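Long-range contact in M32 carboxypeptidase (Chitinophagaceae bacterium, PDB 7A03), which probably acts as a metal-dependent carboxypeptidase of the M32 (Taq) family, removing residues from the C-terminal end of peptides: residues A[197-206]-A[329-340]. Residues are numbered along the deposited sequence; the frame is centred on the assembly and turned at random.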
ATOM      1  N   ALA A 197      -3.993  11.375 -27.274  1.00 40.61           N
ATOM      2  CA  ALA A 197      -5.291  10.716 -27.304  1.00 41.11           C
ATOM      3  C   ALA A 197      -6.359  11.640 -26.733  1.00 36.01           C
ATOM      4  O   ALA A 197      -6.080  12.448 -25.844  1.00 31.93           O
ATOM      5  CB  ALA A 197      -5.254   9.425 -26.485  1.00 39.83           C
ATOM      6  N   ARG A 198      -7.542  11.529 -27.347  0.67 34.96           N
ATOM      7  CA  ARG A 198      -8.792  12.018 -26.798  0.67 33.48           C
ATOM      8  C   ARG A 198      -8.996  11.441 -25.409  0.67 30.18           C
ATOM      9  O   ARG A 198      -8.685  10.277 -25.137  0.67 30.40           O
ATOM     10  CB  ARG A 198      -9.944  11.580 -27.708  0.67 31.93           C
ATOM     11  CG  ARG A 198     -11.245  12.353 -27.520  0.67 30.36           C
ATOM     12  CD  ARG A 198     -12.399  11.651 -28.230  0.67 28.07           C
ATOM     13  NE  ARG A 198     -13.706  12.156 -27.812  0.67 25.03           N
ATOM     14  CZ  ARG A 198     -14.866  11.636 -28.199  0.67 24.91           C
ATOM     15  NH1 ARG A 198     -14.886  10.591 -29.012  0.67 23.75           N
ATOM     16  NH2 ARG A 198     -16.009  12.158 -27.766  0.67 30.87           N
ATOM     17  N   ARG A 199      -9.578  12.262 -24.554  1.00 30.70           N
ATOM     18  CA  ARG A 199      -9.513  12.114 -23.100  1.00 33.47           C
ATOM     19  C   ARG A 199     -10.325  13.150 -22.323  1.00 30.49           C
ATOM     20  O   ARG A 199     -10.658  12.918 -21.158  1.00 28.95           O
ATOM     21  CB  ARG A 199      -8.071  12.049 -22.575  1.00 43.84           C
ATOM     22  CG  ARG A 199      -7.971  11.299 -21.260  1.00 49.36           C
ATOM     23  CD  ARG A 199      -6.625  11.425 -20.571  1.00 52.53           C
ATOM     24  NE  ARG A 199      -6.685  10.820 -19.242  1.00 56.14           N
ATOM     25  CZ  ARG A 199      -5.850  11.098 -18.247  1.00 62.23           C
ATOM     26  NH1 ARG A 199      -4.875  11.981 -18.425  1.00 64.93           N
ATOM     27  NH2 ARG A 199      -5.990  10.493 -17.073  1.00 61.31           N
ATOM     28  N   ASP A 200     -10.668  14.287 -22.936  1.00 25.98           N
ATOM     29  CA  ASP A 200     -11.364  15.308 -22.163  1.00 27.59           C
ATOM     30  C   ASP A 200     -12.771  14.882 -21.755  1.00 28.13           C
ATOM     31  O   ASP A 200     -13.349  15.489 -20.846  1.00 25.78           O
ATOM     32  CB  ASP A 200     -11.324  16.674 -22.849  1.00 32.22           C
ATOM     33  CG  ASP A 200     -12.020  16.680 -24.189  1.00 43.46           C
ATOM     34  OD1 ASP A 200     -12.508  15.614 -24.627  1.00 45.45           O
ATOM     35  OD2 ASP A 200     -12.072  17.765 -24.808  1.00 48.37           O
ATOM     36  N   PHE A 201     -13.318  13.830 -22.375  1.00 24.05           N
ATOM     37  CA  PHE A 201     -14.594  13.291 -21.920  1.00 21.07           C
ATOM     38  C   PHE A 201     -14.536  12.803 -20.480  1.00 19.78           C
ATOM     39  O   PHE A 201     -15.581  12.727 -19.819  1.00 21.34           O
ATOM     40  CB  PHE A 201     -15.070  12.162 -22.842  1.00 19.02           C
ATOM     41  CG  PHE A 201     -14.026  11.105 -23.117  1.00 17.53           C
ATOM     42  CD1 PHE A 201     -13.811  10.068 -22.218  1.00 20.71           C
ATOM     43  CD2 PHE A 201     -13.286  11.133 -24.289  1.00 18.63           C
ATOM     44  CE1 PHE A 201     -12.850   9.092 -22.466  1.00 16.37           C
ATOM     45  CE2 PHE A 201     -12.340  10.154 -24.550  1.00 19.05           C
ATOM     46  CZ  PHE A 201     -12.127   9.133 -23.640  1.00 19.75           C
ATOM     47  N   LEU A 202     -13.346  12.488 -19.965  1.00 17.35           N
ATOM     48  CA  LEU A 202     -13.253  12.056 -18.574  1.00 16.96           C
ATOM     49  C   LEU A 202     -13.459  13.207 -17.604  1.00 18.40           C
ATOM     50  O   LEU A 202     -13.720  12.964 -16.421  1.00 19.66           O
ATOM     51  CB  LEU A 202     -11.907  11.387 -18.294  1.00 20.62           C
ATOM     52  CG  LEU A 202     -11.629  10.036 -18.942  1.00 18.94           C
ATOM     53  CD1 LEU A 202     -10.241   9.576 -18.524  1.00 18.12           C
ATOM     54  CD2 LEU A 202     -12.663   8.996 -18.556  1.00 19.65           C
ATOM     55  N   HIS A 203     -13.368  14.450 -18.085  1.00 21.49           N
ATOM     56  CA  HIS A 203     -13.560  15.619 -17.243  1.00 25.25           C
ATOM     57  C   HIS A 203     -14.895  16.307 -17.497  1.00 21.56           C
ATOM     58  O   HIS A 203     -15.084  17.455 -17.081  1.00 24.44           O
ATOM     59  CB  HIS A 203     -12.382  16.581 -17.375  1.00 26.01           C
ATOM     60  CG  HIS A 203     -11.125  16.059 -16.752  1.00 33.05           C
ATOM     61  ND1 HIS A 203     -10.454  14.960 -17.244  1.00 40.89           N
ATOM     62  CD2 HIS A 203     -10.434  16.463 -15.660  1.00 39.11           C
ATOM     63  CE1 HIS A 203      -9.394  14.719 -16.493  1.00 40.22           C
ATOM     64  NE2 HIS A 203      -9.360  15.616 -15.524  1.00 40.01           N
ATOM     65  N   LEU A 204     -15.826  15.624 -18.161  1.00 17.74           N
ATOM     66  CA  LEU A 204     -17.209  16.086 -18.243  1.00 18.47           C
ATOM     67  C   LEU A 204     -17.887  15.872 -16.884  1.00 20.12           C
ATOM     68  O   LEU A 204     -17.258  15.496 -15.887  1.00 22.82           O
ATOM     69  CB  LEU A 204     -17.939  15.374 -19.380  1.00 19.01           C
ATOM     70  CG  LEU A 204     -17.446  15.649 -20.798  1.00 20.96           C
ATOM     71  CD1 LEU A 204     -18.076  14.704 -21.829  1.00 22.07           C
ATOM     72  CD2 LEU A 204     -17.724  17.107 -21.147  1.00 20.50           C
ATOM     73  N   HIS A 205     -19.193  16.104 -16.824  1.00 19.90           N
ATOM     74  CA  HIS A 205     -19.935  15.993 -15.571  1.00 18.42           C
ATOM     75  C   HIS A 205     -20.499  14.586 -15.435  1.00 18.50           C
ATOM     76  O   HIS A 205     -21.302  14.150 -16.267  1.00 22.73           O
ATOM     77  CB  HIS A 205     -21.079  17.009 -15.507  1.00 19.29           C
ATOM     78  CG  HIS A 205     -21.951  16.848 -14.296  1.00 24.95           C
ATOM     79  ND1 HIS A 205     -21.651  17.424 -13.081  1.00 30.51           N
ATOM     80  CD2 HIS A 205     -23.109  16.168 -14.113  1.00 26.22           C
ATOM     81  CE1 HIS A 205     -22.586  17.109 -12.201  1.00 30.13           C
ATOM     82  NE2 HIS A 205     -23.485  16.351 -12.803  1.00 30.39           N
ATOM     83  N   PHE A 206     -20.116  13.893 -14.362  1.00 18.51           N
ATOM     84  CA  PHE A 206     -20.557  12.525 -14.102  1.00 18.29           C
ATOM     85  C   PHE A 206     -21.351  12.508 -12.801  1.00 15.93           C
ATOM     86  O   PHE A 206     -20.774  12.637 -11.715  1.00 16.47           O
ATOM     87  CB  PHE A 206     -19.362  11.567 -14.051  1.00 17.12           C
ATOM     88  CG  PHE A 206     -18.735  11.312 -15.396  1.00 17.09           C
ATOM     89  CD1 PHE A 206     -17.822  12.206 -15.926  1.00 17.09           C
ATOM     90  CD2 PHE A 206     -19.066  10.177 -16.130  1.00 14.89           C
ATOM     91  CE1 PHE A 206     -17.241  11.979 -17.173  1.00 16.60           C
ATOM     92  CE2 PHE A 206     -18.478   9.924 -17.376  1.00 16.59           C
ATOM     93  CZ  PHE A 206     -17.568  10.836 -17.895  1.00 17.62           C
ATOM     94  N   LEU A 329     -20.354   9.554 -22.607  1.00 17.58           N
ATOM     95  CA  LEU A 329     -19.595   8.477 -23.221  1.00 14.78           C
ATOM     96  C   LEU A 329     -20.256   7.902 -24.461  1.00 17.30           C
ATOM     97  O   LEU A 329     -19.669   7.027 -25.108  1.00 17.94           O
ATOM     98  CB  LEU A 329     -19.348   7.356 -22.206  1.00 17.19           C
ATOM     99  CG  LEU A 329     -18.588   7.791 -20.962  1.00 21.06           C
ATOM    100  CD1 LEU A 329     -18.514   6.650 -19.955  1.00 20.02           C
ATOM    101  CD2 LEU A 329     -17.201   8.262 -21.351  1.00 21.88           C
ATOM    102  N   GLY A 330     -21.453   8.375 -24.829  1.00 16.02           N
ATOM    103  CA  GLY A 330     -22.188   7.740 -25.913  1.00 16.59           C
ATOM    104  C   GLY A 330     -21.549   7.892 -27.275  1.00 16.83           C
ATOM    105  O   GLY A 330     -21.812   7.077 -28.169  1.00 18.55           O
ATOM    106  N   ASN A 331     -20.710   8.913 -27.456  1.00 17.61           N
ATOM    107  CA  ASN A 331     -19.952   9.100 -28.686  1.00 18.65           C
ATOM    108  C   ASN A 331     -18.459   8.821 -28.497  1.00 19.65           C
ATOM    109  O   ASN A 331     -17.643   9.342 -29.260  1.00 20.02           O
ATOM    110  CB  ASN A 331     -20.191  10.506 -29.249  1.00 21.50           C
ATOM    111  CG  ASN A 331     -19.614  11.598 -28.366  1.00 23.33           C
ATOM    112  OD1 ASN A 331     -19.408  11.399 -27.166  1.00 19.53           O
ATOM    113  ND2 ASN A 331     -19.358  12.763 -28.953  1.00 22.11           N
ATOM    114  N   VAL A 332     -18.094   8.012 -27.495  1.00 17.68           N
ATOM    115  CA  VAL A 332     -16.709   7.641 -27.194  1.00 17.87           C
ATOM    116  C   VAL A 332     -16.571   6.131 -27.369  1.00 18.14           C
ATOM    117  O   VAL A 332     -17.351   5.367 -26.791  1.00 20.03           O
ATOM    118  CB  VAL A 332     -16.319   8.054 -25.761  1.00 18.86           C
ATOM    119  CG1 VAL A 332     -14.861   7.675 -25.468  1.00 18.42           C
ATOM    120  CG2 VAL A 332     -16.540   9.546 -25.543  1.00 19.71           C
ATOM    121  N   SER A 333     -15.576   5.692 -28.154  1.00 19.20           N
ATOM    122  CA  SER A 333     -15.465   4.262 -28.435  1.00 17.31           C
ATOM    123  C   SER A 333     -14.742   3.539 -27.311  1.00 17.13           C
ATOM    124  O   SER A 333     -14.073   4.146 -26.475  1.00 17.70           O
ATOM    125  CB  SER A 333     -14.655   3.986 -29.708  1.00 18.26           C
ATOM    126  OG  SER A 333     -13.301   4.402 -29.578  1.00 19.49           O
ATOM    127  N   LEU A 334     -14.861   2.210 -27.319  1.00 18.46           N
ATOM    128  CA  LEU A 334     -14.155   1.411 -26.322  1.00 19.33           C
ATOM    129  C   LEU A 334     -12.654   1.687 -26.356  1.00 16.97           C
ATOM    130  O   LEU A 334     -12.029   1.868 -25.304  1.00 17.94           O
ATOM    131  CB  LEU A 334     -14.445  -0.080 -26.526  1.00 19.57           C
ATOM    132  CG  LEU A 334     -13.560  -1.092 -25.791  1.00 19.34           C
ATOM    133  CD1 LEU A 334     -13.705  -0.958 -24.301  1.00 18.04           C
ATOM    134  CD2 LEU A 334     -13.862  -2.539 -26.259  1.00 17.74           C
ATOM    135  N   GLN A 335     -12.069   1.744 -27.557  1.00 18.23           N
ATOM    136  CA  GLN A 335     -10.637   2.002 -27.694  1.00 16.81           C
ATOM    137  C   GLN A 335     -10.250   3.379 -27.168  1.00 18.32           C
ATOM    138  O   GLN A 335      -9.225   3.524 -26.489  1.00 19.98           O
ATOM    139  CB  GLN A 335     -10.211   1.853 -29.158  1.00 16.89           C
ATOM    140  CG  GLN A 335      -9.733   0.466 -29.514  1.00 23.74           C
ATOM    141  CD  GLN A 335      -8.542   0.039 -28.679  1.00 23.07           C
ATOM    142  OE1 GLN A 335      -7.666   0.844 -28.371  1.00 30.00           O
ATOM    143  NE2 GLN A 335      -8.518  -1.225 -28.289  1.00 25.08           N
ATOM    144  N   GLU A 336     -11.053   4.408 -27.471  1.00 18.62           N
ATOM    145  CA  GLU A 336     -10.755   5.741 -26.945  1.00 18.45           C
ATOM    146  C   GLU A 336     -10.781   5.752 -25.423  1.00 15.26           C
ATOM    147  O   GLU A 336      -9.902   6.346 -24.779  1.00 17.72           O
ATOM    148  CB  GLU A 336     -11.743   6.763 -27.502  1.00 19.86           C
ATOM    149  CG  GLU A 336     -11.582   6.971 -28.990  1.00 20.23           C
ATOM    150  CD  GLU A 336     -12.656   7.859 -29.585  1.00 27.49           C
ATOM    151  OE1 GLU A 336     -13.844   7.644 -29.274  1.00 28.91           O
ATOM    152  OE2 GLU A 336     -12.313   8.769 -30.368  1.00 31.52           O
ATOM    153  N   PHE A 337     -11.786   5.100 -24.834  1.00 16.86           N
ATOM    154  CA  PHE A 337     -11.894   5.048 -23.385  1.00 14.57           C
ATOM    155  C   PHE A 337     -10.709   4.298 -22.776  1.00 14.45           C
ATOM    156  O   PHE A 337     -10.114   4.750 -21.787  1.00 16.65           O
ATOM    157  CB  PHE A 337     -13.225   4.402 -23.003  1.00 16.32           C
ATOM    158  CG  PHE A 337     -13.473   4.387 -21.526  1.00 14.67           C
ATOM    159  CD1 PHE A 337     -14.020   5.493 -20.887  1.00 15.40           C
ATOM    160  CD2 PHE A 337     -13.161   3.266 -20.779  1.00 14.97           C
ATOM    161  CE1 PHE A 337     -14.244   5.482 -19.520  1.00 14.28           C
ATOM    162  CE2 PHE A 337     -13.379   3.257 -19.418  1.00 15.52           C
ATOM    163  CZ  PHE A 337     -13.922   4.358 -18.799  1.00 16.37           C
ATOM    164  N   TYR A 338     -10.336   3.165 -23.380  1.00 15.99           N
ATOM    165  CA  TYR A 338      -9.220   2.349 -22.892  1.00 17.59           C
ATOM    166  C   TYR A 338      -7.912   3.135 -22.919  1.00 17.09           C
ATOM    167  O   TYR A 338      -7.141   3.147 -21.939  1.00 16.25           O
ATOM    168  CB  TYR A 338      -9.142   1.097 -23.768  1.00 18.40           C
ATOM    169  CG  TYR A 338      -7.920   0.233 -23.597  1.00 16.01           C
ATOM    170  CD1 TYR A 338      -7.637  -0.392 -22.385  1.00 15.35           C
ATOM    171  CD2 TYR A 338      -7.057   0.027 -24.656  1.00 16.56           C
ATOM    172  CE1 TYR A 338      -6.519  -1.187 -22.240  1.00 17.44           C
ATOM    173  CE2 TYR A 338      -5.939  -0.769 -24.518  1.00 19.94           C
ATOM    174  CZ  TYR A 338      -5.674  -1.369 -23.310  1.00 17.79           C
ATOM    175  OH  TYR A 338      -4.556  -2.167 -23.180  1.00 19.20           O
ATOM    176  N   LYS A 339      -7.673   3.845 -24.018  1.00 16.19           N
ATOM    177  CA  LYS A 339      -6.465   4.654 -24.105  1.00 17.67           C
ATOM    178  C   LYS A 339      -6.498   5.791 -23.090  1.00 15.94           C
ATOM    179  O   LYS A 339      -5.477   6.105 -22.466  1.00 18.20           O
ATOM    180  CB  LYS A 339      -6.301   5.185 -25.526  1.00 17.19           C
ATOM    181  CG  LYS A 339      -5.979   4.095 -26.552  1.00 21.67           C
ATOM    182  CD  LYS A 339      -4.767   3.279 -26.106  1.00 28.51           C
ATOM    183  CE  LYS A 339      -4.536   2.056 -26.985  1.00 34.41           C
ATOM    184  NZ  LYS A 339      -3.272   1.359 -26.606  1.00 35.09           N
ATOM    185  N   ALA A 340      -7.673   6.388 -22.872  1.00 17.58           N
ATOM    186  CA  ALA A 340      -7.769   7.543 -21.987  1.00 14.61           C
ATOM    187  C   ALA A 340      -7.540   7.162 -20.529  1.00 17.09           C
ATOM    188  O   ALA A 340      -6.950   7.935 -19.761  1.00 18.68           O
ATOM    189  CB  ALA A 340      -9.146   8.175 -22.150  1.00 17.02           C
TER
HETATM  190  O   HOH W   1      -8.410   7.984 -26.308  1.00 31.17           O
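R198 reaches along the turn L329-V332 and the start of helix 334-341, its chain extended from CG to NE with CG anti to the backbone N (chi1 -162°). In this conformer, one of two, its NH1 donates to N331 O at 3.0 Å, with that oxygen near the guanidinium plane. NH1 alone meets both carboxylate oxygens of E336, OE1 at 3.1 Å in a salt bridge and OE2 by a weak bond, with the planes 77° apart, rather than in the flat pairing of two nitrogens with two oxygens. V332 CG2 lies over one guanidinium face; this grip is probably not permanent. E336 is itself anchored: its OE1 accepts from S333 N at 2.8 Å, and its N donates to S333 OG, a capping box at the helix start. A water donating to both R198 O and E336 O ties the backbones together. Next, R199 lays CG on A340 CB, 3.5 Å away. F201 turns its ring into the centre of the contact: V332 CG1 sits over one face, 3.7 Å from the centroid and 15° off the normal, a CH-pi contact, while F201 CZ meets A340 CB at 3.5 Å. With an alanine in place of F201, V332 CG1 and A340 CB would probably lose their shared apolar partner, opening a gap between loop and helix. L202 brings CD2 to F337 CE1 at 4.0 Å, and F206 meets L329 CD1 with its ring edge. The contact thus joins the loop between helices 170-192 and 208-222 to the turn L329-V332 and one side of helix 334-341. The F337 ring also meets W314 edge-to-face and Y318, both of helix 311-324, and F206 packs against F258 of helix 258-277.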